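Local coordinates for protein heavy metal cation tricomponent efflux pump ZneA(CzcA-like) (Cupriavidus metallidurans, PDB 4K0J) that probably exports zinc ions in exchange for protons, as the inner-membrane RND pump of a three-component heavy metal efflux system, at residues Ile206-Leu218 and Leu225-Asp237. Sequence-based numbering, arbitrary orientation.
Sequences ISENNANAGGSIL and LVVRGVGLIRNLD
A long beta hairpin reaches out of the periplasmic part of this RND pump into a neighbouring subunit, as in the AcrB family. Its arms, strands 214-220 and 223-230, run antiparallel, and 206-218 pairs with 225-237 along the arms and down to their base. L218 and L225 form a hydrogen-bonded pair, with L218 N 2.9 Å from L225 O and L225 N 2.9 Å from L218 O. Next, V227 N donates a hydrogen bond to S216 O, and G215 N donates one to V227 O at 2.8 Å. V227 thus bonds to two successive residues, and the register slips by one: a beta bulge. V227 CB packs on G215 CA at 3.7 Å. V227 CG2 reaches past the bulge to L218 CB at 3.8 Å. A213 O takes the N-H of G229.

Nearer the base, two asparagine side chains supply the acceptors for backbone N-H groups of 225-237. N212 lies beside V230, pointing the same way. Its OD1 is modelled as accepting from both G231 N and L232 N. The G231 distance is too short to be trusted, and the L232 N to OD1 bond (2.5 Å) is bent. Its ND2 rests against V230 CG1 and hydrogen-bonds to E60 of the second subunit. N210 CG is anti to the backbone N (chi1 177°), which carries OD1 across to I233 N at 2.9 Å. That bond is nearly straight, at 167°. The N210 amide lies against L232 CD1, and the N210 side chain crosses that of I233 at about a right angle, with I233 CG2 touching OD1.

R228 forms salt bridges to E59 and E60 of the second subunit, and 226-230 pairs in parallel with a strand of that subunit. At the base, N210, two residues past helix 199-208, and I233, shortly before helix 236-239, both touch strand 741-747 of their own chain.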
ATOM      1  N   ILE C 206     -15.394 -29.437 -33.620  1.00 82.51           N
ATOM      2  CA  ILE C 206     -15.110 -28.178 -34.311  1.00 65.97           C
ATOM      3  C   ILE C 206     -14.242 -27.225 -33.474  1.00 51.18           C
ATOM      4  O   ILE C 206     -13.715 -26.246 -33.992  1.00 39.91           O
ATOM      5  CB  ILE C 206     -16.423 -27.479 -34.742  1.00 53.20           C
ATOM      6  CG1 ILE C 206     -16.184 -26.467 -35.861  1.00 42.02           C
ATOM      7  CG2 ILE C 206     -17.060 -26.803 -33.575  1.00 60.16           C
ATOM      8  CD1 ILE C 206     -17.397 -25.628 -36.172  1.00 39.79           C
ATOM      9  N   SER C 207     -14.080 -27.528 -32.189  1.00 40.18           N
ATOM     10  CA  SER C 207     -13.245 -26.708 -31.316  1.00 39.84           C
ATOM     11  C   SER C 207     -11.843 -27.281 -31.128  1.00 49.03           C
ATOM     12  O   SER C 207     -10.861 -26.540 -31.145  1.00 55.21           O
ATOM     13  CB  SER C 207     -13.910 -26.513 -29.950  1.00 67.67           C
ATOM     14  OG  SER C 207     -13.033 -25.881 -29.034  1.00 72.72           O
ATOM     15  N   GLU C 208     -11.754 -28.597 -30.946  1.00 60.67           N
ATOM     16  CA  GLU C 208     -10.476 -29.241 -30.630  1.00 73.92           C
ATOM     17  C   GLU C 208      -9.447 -29.215 -31.763  1.00 80.53           C
ATOM     18  O   GLU C 208      -8.253 -29.373 -31.516  1.00 68.18           O
ATOM     19  CB  GLU C 208     -10.694 -30.682 -30.160  1.00 86.95           C
ATOM     20  CG  GLU C 208     -11.218 -30.799 -28.738  1.00101.29           C
ATOM     21  CD  GLU C 208     -11.668 -32.209 -28.390  1.00113.34           C
ATOM     22  OE1 GLU C 208     -12.315 -32.863 -29.238  1.00112.33           O
ATOM     23  OE2 GLU C 208     -11.375 -32.662 -27.265  1.00121.48           O
ATOM     24  N   ASN C 209      -9.904 -29.022 -32.999  1.00 98.31           N
ATOM     25  CA  ASN C 209      -8.989 -28.965 -34.140  1.00102.92           C
ATOM     26  C   ASN C 209      -8.635 -27.538 -34.567  1.00 95.36           C
ATOM     27  O   ASN C 209      -8.545 -27.231 -35.755  1.00 99.11           O
ATOM     28  CB  ASN C 209      -9.517 -29.784 -35.328  1.00110.32           C
ATOM     29  CG  ASN C 209     -10.854 -29.287 -35.835  1.00114.18           C
ATOM     30  OD1 ASN C 209     -10.918 -28.410 -36.696  1.00117.56           O
ATOM     31  ND2 ASN C 209     -11.933 -29.854 -35.310  1.00112.41           N
ATOM     32  N   ASN C 210      -8.435 -26.672 -33.584  1.00 86.33           N
ATOM     33  CA  ASN C 210      -7.953 -25.326 -33.844  1.00 87.52           C
ATOM     34  C   ASN C 210      -6.712 -25.030 -33.011  1.00 96.97           C
ATOM     35  O   ASN C 210      -6.780 -24.359 -31.979  1.00 97.66           O
ATOM     36  CB  ASN C 210      -9.044 -24.290 -33.573  1.00 82.98           C
ATOM     37  CG  ASN C 210      -8.549 -22.867 -33.757  1.00 77.51           C
ATOM     38  OD1 ASN C 210      -8.251 -22.444 -34.873  1.00 83.05           O
ATOM     39  ND2 ASN C 210      -8.448 -22.125 -32.657  1.00 63.07           N
ATOM     40  N   ALA C 211      -5.575 -25.550 -33.459  1.00102.51           N
ATOM     41  CA  ALA C 211      -4.325 -25.359 -32.738  1.00102.97           C
ATOM     42  C   ALA C 211      -3.128 -25.377 -33.678  1.00 93.69           C
ATOM     43  O   ALA C 211      -3.147 -26.034 -34.718  1.00 98.63           O
ATOM     44  CB  ALA C 211      -4.165 -26.419 -31.653  1.00107.51           C
ATOM     45  N   ASN C 212      -2.091 -24.638 -33.302  1.00 73.19           N
ATOM     46  CA  ASN C 212      -0.847 -24.615 -34.051  1.00 57.04           C
ATOM     47  C   ASN C 212       0.296 -25.140 -33.201  1.00 62.22           C
ATOM     48  O   ASN C 212       0.974 -24.370 -32.528  1.00 77.82           O
ATOM     49  CB  ASN C 212      -0.524 -23.195 -34.516  1.00 53.74           C
ATOM     50  CG  ASN C 212      -1.152 -22.860 -35.850  1.00 62.77           C
ATOM     51  OD1 ASN C 212      -2.130 -23.485 -36.264  1.00 71.20           O
ATOM     52  ND2 ASN C 212      -0.589 -21.869 -36.537  1.00 58.38           N
ATOM     53  N   ALA C 213       0.508 -26.451 -33.226  1.00 56.20           N
ATOM     54  CA  ALA C 213       1.603 -27.048 -32.473  1.00 50.64           C
ATOM     55  C   ALA C 213       2.958 -26.587 -33.010  1.00 49.56           C
ATOM     56  O   ALA C 213       3.070 -26.139 -34.154  1.00 42.26           O
ATOM     57  CB  ALA C 213       1.509 -28.560 -32.505  1.00 44.55           C
ATOM     58  N   GLY C 214       3.978 -26.679 -32.166  1.00 45.50           N
ATOM     59  CA  GLY C 214       5.344 -26.453 -32.583  1.00 35.53           C
ATOM     60  C   GLY C 214       6.134 -27.707 -32.290  1.00 78.67           C
ATOM     61  O   GLY C 214       5.901 -28.365 -31.278  1.00 74.47           O
ATOM     62  N   GLY C 215       7.060 -28.046 -33.178  1.00 93.80           N
ATOM     63  CA  GLY C 215       7.855 -29.250 -33.018  1.00 90.95           C
ATOM     64  C   GLY C 215       9.243 -29.000 -32.457  1.00 75.94           C
ATOM     65  O   GLY C 215      10.119 -29.856 -32.569  1.00 82.03           O
ATOM     66  N   SER C 216       9.435 -27.833 -31.846  1.00 56.31           N
ATOM     67  CA  SER C 216      10.743 -27.414 -31.329  1.00 56.09           C
ATOM     68  C   SER C 216      11.833 -27.444 -32.402  1.00 47.75           C
ATOM     69  O   SER C 216      11.572 -27.167 -33.570  1.00 54.93           O
ATOM     70  CB  SER C 216      11.162 -28.243 -30.112  1.00 68.17           C
ATOM     71  OG  SER C 216      11.467 -29.577 -30.478  1.00 78.53           O
ATOM     72  N   ILE C 217      13.051 -27.791 -32.009  1.00 33.61           N
ATOM     73  CA  ILE C 217      14.189 -27.645 -32.913  1.00 40.65           C
ATOM     74  C   ILE C 217      14.629 -28.949 -33.569  1.00 47.66           C
ATOM     75  O   ILE C 217      14.981 -29.915 -32.892  1.00 63.18           O
ATOM     76  CB  ILE C 217      15.394 -26.985 -32.212  1.00 37.75           C
ATOM     77  CG1 ILE C 217      15.024 -25.581 -31.722  1.00 31.46           C
ATOM     78  CG2 ILE C 217      16.586 -26.925 -33.150  1.00 43.74           C
ATOM     79  CD1 ILE C 217      16.170 -24.833 -31.075  1.00 41.15           C
ATOM     80  N   LEU C 218      14.606 -28.958 -34.898  1.00 43.34           N
ATOM     81  CA  LEU C 218      15.051 -30.103 -35.681  1.00 39.33           C
ATOM     82  C   LEU C 218      16.319 -29.727 -36.420  1.00 46.57           C
ATOM     83  O   LEU C 218      16.331 -28.778 -37.202  1.00 51.54           O
ATOM     84  CB  LEU C 218      13.964 -30.525 -36.669  1.00 45.31           C
ATOM     85  CG  LEU C 218      14.195 -31.746 -37.561  1.00 49.77           C
ATOM     86  CD1 LEU C 218      14.808 -31.346 -38.896  1.00 52.94           C
ATOM     87  CD2 LEU C 218      15.063 -32.772 -36.853  1.00 58.33           C
ATOM     88  N   LEU C 225      16.543 -25.870 -37.250  1.00 33.40           N
ATOM     89  CA  LEU C 225      15.324 -25.208 -37.699  1.00 32.21           C
ATOM     90  C   LEU C 225      14.111 -25.544 -36.841  1.00 30.24           C
ATOM     91  O   LEU C 225      13.845 -26.712 -36.568  1.00 31.00           O
ATOM     92  CB  LEU C 225      15.015 -25.608 -39.143  1.00 39.91           C
ATOM     93  CG  LEU C 225      15.928 -25.201 -40.299  1.00 41.00           C
ATOM     94  CD1 LEU C 225      17.278 -25.896 -40.259  1.00 31.81           C
ATOM     95  CD2 LEU C 225      15.215 -25.530 -41.585  1.00 53.29           C
ATOM     96  N   VAL C 226      13.357 -24.522 -36.447  1.00 30.24           N
ATOM     97  CA  VAL C 226      12.147 -24.745 -35.661  1.00 31.49           C
ATOM     98  C   VAL C 226      11.040 -25.347 -36.520  1.00 32.13           C
ATOM     99  O   VAL C 226      10.900 -25.011 -37.699  1.00 32.13           O
ATOM    100  CB  VAL C 226      11.645 -23.453 -34.961  1.00 51.12           C
ATOM    101  CG1 VAL C 226      12.794 -22.742 -34.260  1.00 45.25           C
ATOM    102  CG2 VAL C 226      10.965 -22.520 -35.947  1.00 55.71           C
ATOM    103  N   VAL C 227      10.260 -26.250 -35.933  1.00 33.01           N
ATOM    104  CA  VAL C 227       9.175 -26.892 -36.666  1.00 33.99           C
ATOM    105  C   VAL C 227       7.831 -26.245 -36.362  1.00 37.40           C
ATOM    106  O   VAL C 227       7.440 -26.112 -35.208  1.00 37.58           O
ATOM    107  CB  VAL C 227       9.092 -28.392 -36.369  1.00 34.75           C
ATOM    108  CG1 VAL C 227       7.986 -29.026 -37.191  1.00 35.73           C
ATOM    109  CG2 VAL C 227      10.428 -29.067 -36.662  1.00 42.33           C
ATOM    110  N   ARG C 228       7.126 -25.844 -37.411  1.00 40.16           N
ATOM    111  CA  ARG C 228       5.824 -25.219 -37.252  1.00 35.01           C
ATOM    112  C   ARG C 228       4.710 -26.045 -37.867  1.00 45.33           C
ATOM    113  O   ARG C 228       4.662 -26.228 -39.082  1.00 47.69           O
ATOM    114  CB  ARG C 228       5.816 -23.838 -37.890  1.00 34.44           C
ATOM    115  CG  ARG C 228       6.434 -22.778 -37.040  1.00 33.61           C
ATOM    116  CD  ARG C 228       6.463 -21.452 -37.765  1.00 33.08           C
ATOM    117  NE  ARG C 228       5.148 -21.072 -38.268  1.00 41.27           N
ATOM    118  CZ  ARG C 228       4.861 -19.877 -38.774  1.00 52.10           C
ATOM    119  NH1 ARG C 228       3.633 -19.619 -39.203  1.00 59.07           N
ATOM    120  NH2 ARG C 228       5.796 -18.937 -38.844  1.00 51.67           N
ATOM    121  N   GLY C 229       3.817 -26.540 -37.021  1.00 47.92           N
ATOM    122  CA  GLY C 229       2.567 -27.102 -37.485  1.00 43.31           C
ATOM    123  C   GLY C 229       1.506 -26.021 -37.439  1.00 37.26           C
ATOM    124  O   GLY C 229       1.411 -25.286 -36.462  1.00 38.72           O
ATOM    125  N   VAL C 230       0.715 -25.911 -38.497  1.00 37.61           N
ATOM    126  CA  VAL C 230      -0.307 -24.876 -38.570  1.00 51.86           C
ATOM    127  C   VAL C 230      -1.685 -25.487 -38.774  1.00 72.00           C
ATOM    128  O   VAL C 230      -1.948 -26.127 -39.794  1.00 73.52           O
ATOM    129  CB  VAL C 230      -0.023 -23.875 -39.706  1.00 42.20           C
ATOM    130  CG1 VAL C 230      -1.155 -22.877 -39.822  1.00 37.13           C
ATOM    131  CG2 VAL C 230       1.294 -23.159 -39.460  1.00 40.94           C
ATOM    132  N   GLY C 231      -2.561 -25.294 -37.793  1.00 78.73           N
ATOM    133  CA  GLY C 231      -3.908 -25.828 -37.861  1.00 75.01           C
ATOM    134  C   GLY C 231      -4.940 -24.826 -37.399  1.00 73.28           C
ATOM    135  O   GLY C 231      -6.114 -25.155 -37.244  1.00 78.63           O
ATOM    136  N   LEU C 232      -4.493 -23.597 -37.176  1.00 77.01           N
ATOM    137  CA  LEU C 232      -5.378 -22.515 -36.773  1.00 79.58           C
ATOM    138  C   LEU C 232      -6.320 -22.148 -37.924  1.00 73.53           C
ATOM    139  O   LEU C 232      -5.870 -21.910 -39.046  1.00 77.86           O
ATOM    140  CB  LEU C 232      -4.548 -21.299 -36.351  1.00 75.16           C
ATOM    141  CG  LEU C 232      -5.246 -20.194 -35.559  1.00 79.30           C
ATOM    142  CD1 LEU C 232      -5.673 -20.695 -34.188  1.00 77.11           C
ATOM    143  CD2 LEU C 232      -4.341 -18.982 -35.432  1.00 79.19           C
ATOM    144  N   ILE C 233      -7.622 -22.115 -37.647  1.00 57.38           N
ATOM    145  CA  ILE C 233      -8.615 -21.753 -38.658  1.00 57.89           C
ATOM    146  C   ILE C 233      -8.492 -20.273 -39.027  1.00 56.77           C
ATOM    147  O   ILE C 233      -8.257 -19.432 -38.159  1.00 64.89           O
ATOM    148  CB  ILE C 233     -10.052 -22.087 -38.188  1.00 61.50           C
ATOM    149  CG1 ILE C 233     -11.067 -21.769 -39.282  1.00 53.32           C
ATOM    150  CG2 ILE C 233     -10.396 -21.350 -36.901  1.00 69.40           C
ATOM    151  CD1 ILE C 233     -12.492 -21.883 -38.826  1.00 44.30           C
ATOM    152  N   ARG C 234      -8.637 -19.958 -40.314  1.00 38.02           N
ATOM    153  CA  ARG C 234      -8.337 -18.609 -40.808  1.00 37.58           C
ATOM    154  C   ARG C 234      -9.548 -17.890 -41.369  1.00 37.63           C
ATOM    155  O   ARG C 234      -9.680 -16.680 -41.235  1.00 41.23           O
ATOM    156  CB  ARG C 234      -7.242 -18.646 -41.880  1.00 37.50           C
ATOM    157  CG  ARG C 234      -5.854 -19.001 -41.371  1.00 43.93           C
ATOM    158  CD  ARG C 234      -5.325 -17.959 -40.403  1.00 45.72           C
ATOM    159  NE  ARG C 234      -4.010 -18.328 -39.882  1.00 54.97           N
ATOM    160  CZ  ARG C 234      -3.449 -17.783 -38.806  1.00 50.79           C
ATOM    161  NH1 ARG C 234      -4.090 -16.843 -38.121  1.00 46.14           N
ATOM    162  NH2 ARG C 234      -2.244 -18.185 -38.411  1.00 40.54           N
ATOM    163  N   ASN C 235     -10.422 -18.634 -42.022  1.00 38.08           N
ATOM    164  CA  ASN C 235     -11.627 -18.043 -42.571  1.00 49.68           C
ATOM    165  C   ASN C 235     -12.706 -19.099 -42.717  1.00 53.02           C
ATOM    166  O   ASN C 235     -12.419 -20.293 -42.636  1.00 38.92           O
ATOM    167  CB  ASN C 235     -11.342 -17.361 -43.910  1.00 50.10           C
ATOM    168  CG  ASN C 235     -10.655 -18.280 -44.902  1.00 54.43           C
ATOM    169  OD1 ASN C 235     -10.602 -19.494 -44.715  1.00 51.63           O
ATOM    170  ND2 ASN C 235     -10.121 -17.700 -45.969  1.00 57.37           N
ATOM    171  N   LEU C 236     -13.940 -18.660 -42.940  1.00 61.40           N
ATOM    172  CA  LEU C 236     -15.063 -19.584 -43.056  1.00 69.87           C
ATOM    173  C   LEU C 236     -14.867 -20.588 -44.189  1.00 67.43           C
ATOM    174  O   LEU C 236     -15.533 -21.622 -44.240  1.00 70.08           O
ATOM    175  CB  LEU C 236     -16.390 -18.830 -43.194  1.00 73.92           C
ATOM    176  CG  LEU C 236     -16.412 -17.473 -43.903  1.00 64.75           C
ATOM    177  CD1 LEU C 236     -16.340 -17.633 -45.406  1.00 60.14           C
ATOM    178  CD2 LEU C 236     -17.662 -16.707 -43.511  1.00 59.66           C
ATOM    179  N   ASP C 237     -13.943 -20.276 -45.088  1.00 63.09           N
ATOM    180  CA  ASP C 237     -13.510 -21.230 -46.090  1.00 73.54           C
ATOM    181  C   ASP C 237     -12.850 -22.413 -45.395  1.00 65.32           C
ATOM    182  O   ASP C 237     -13.117 -23.566 -45.728  1.00 71.62           O
ATOM    183  CB  ASP C 237     -12.523 -20.574 -47.051  1.00 91.59           C
ATOM    184  CG  ASP C 237     -12.862 -19.124 -47.329  1.00104.32           C
ATOM    185  OD1 ASP C 237     -14.047 -18.758 -47.211  1.00107.75           O
ATOM    186  OD2 ASP C 237     -11.944 -18.348 -47.666  1.00109.06           O
TER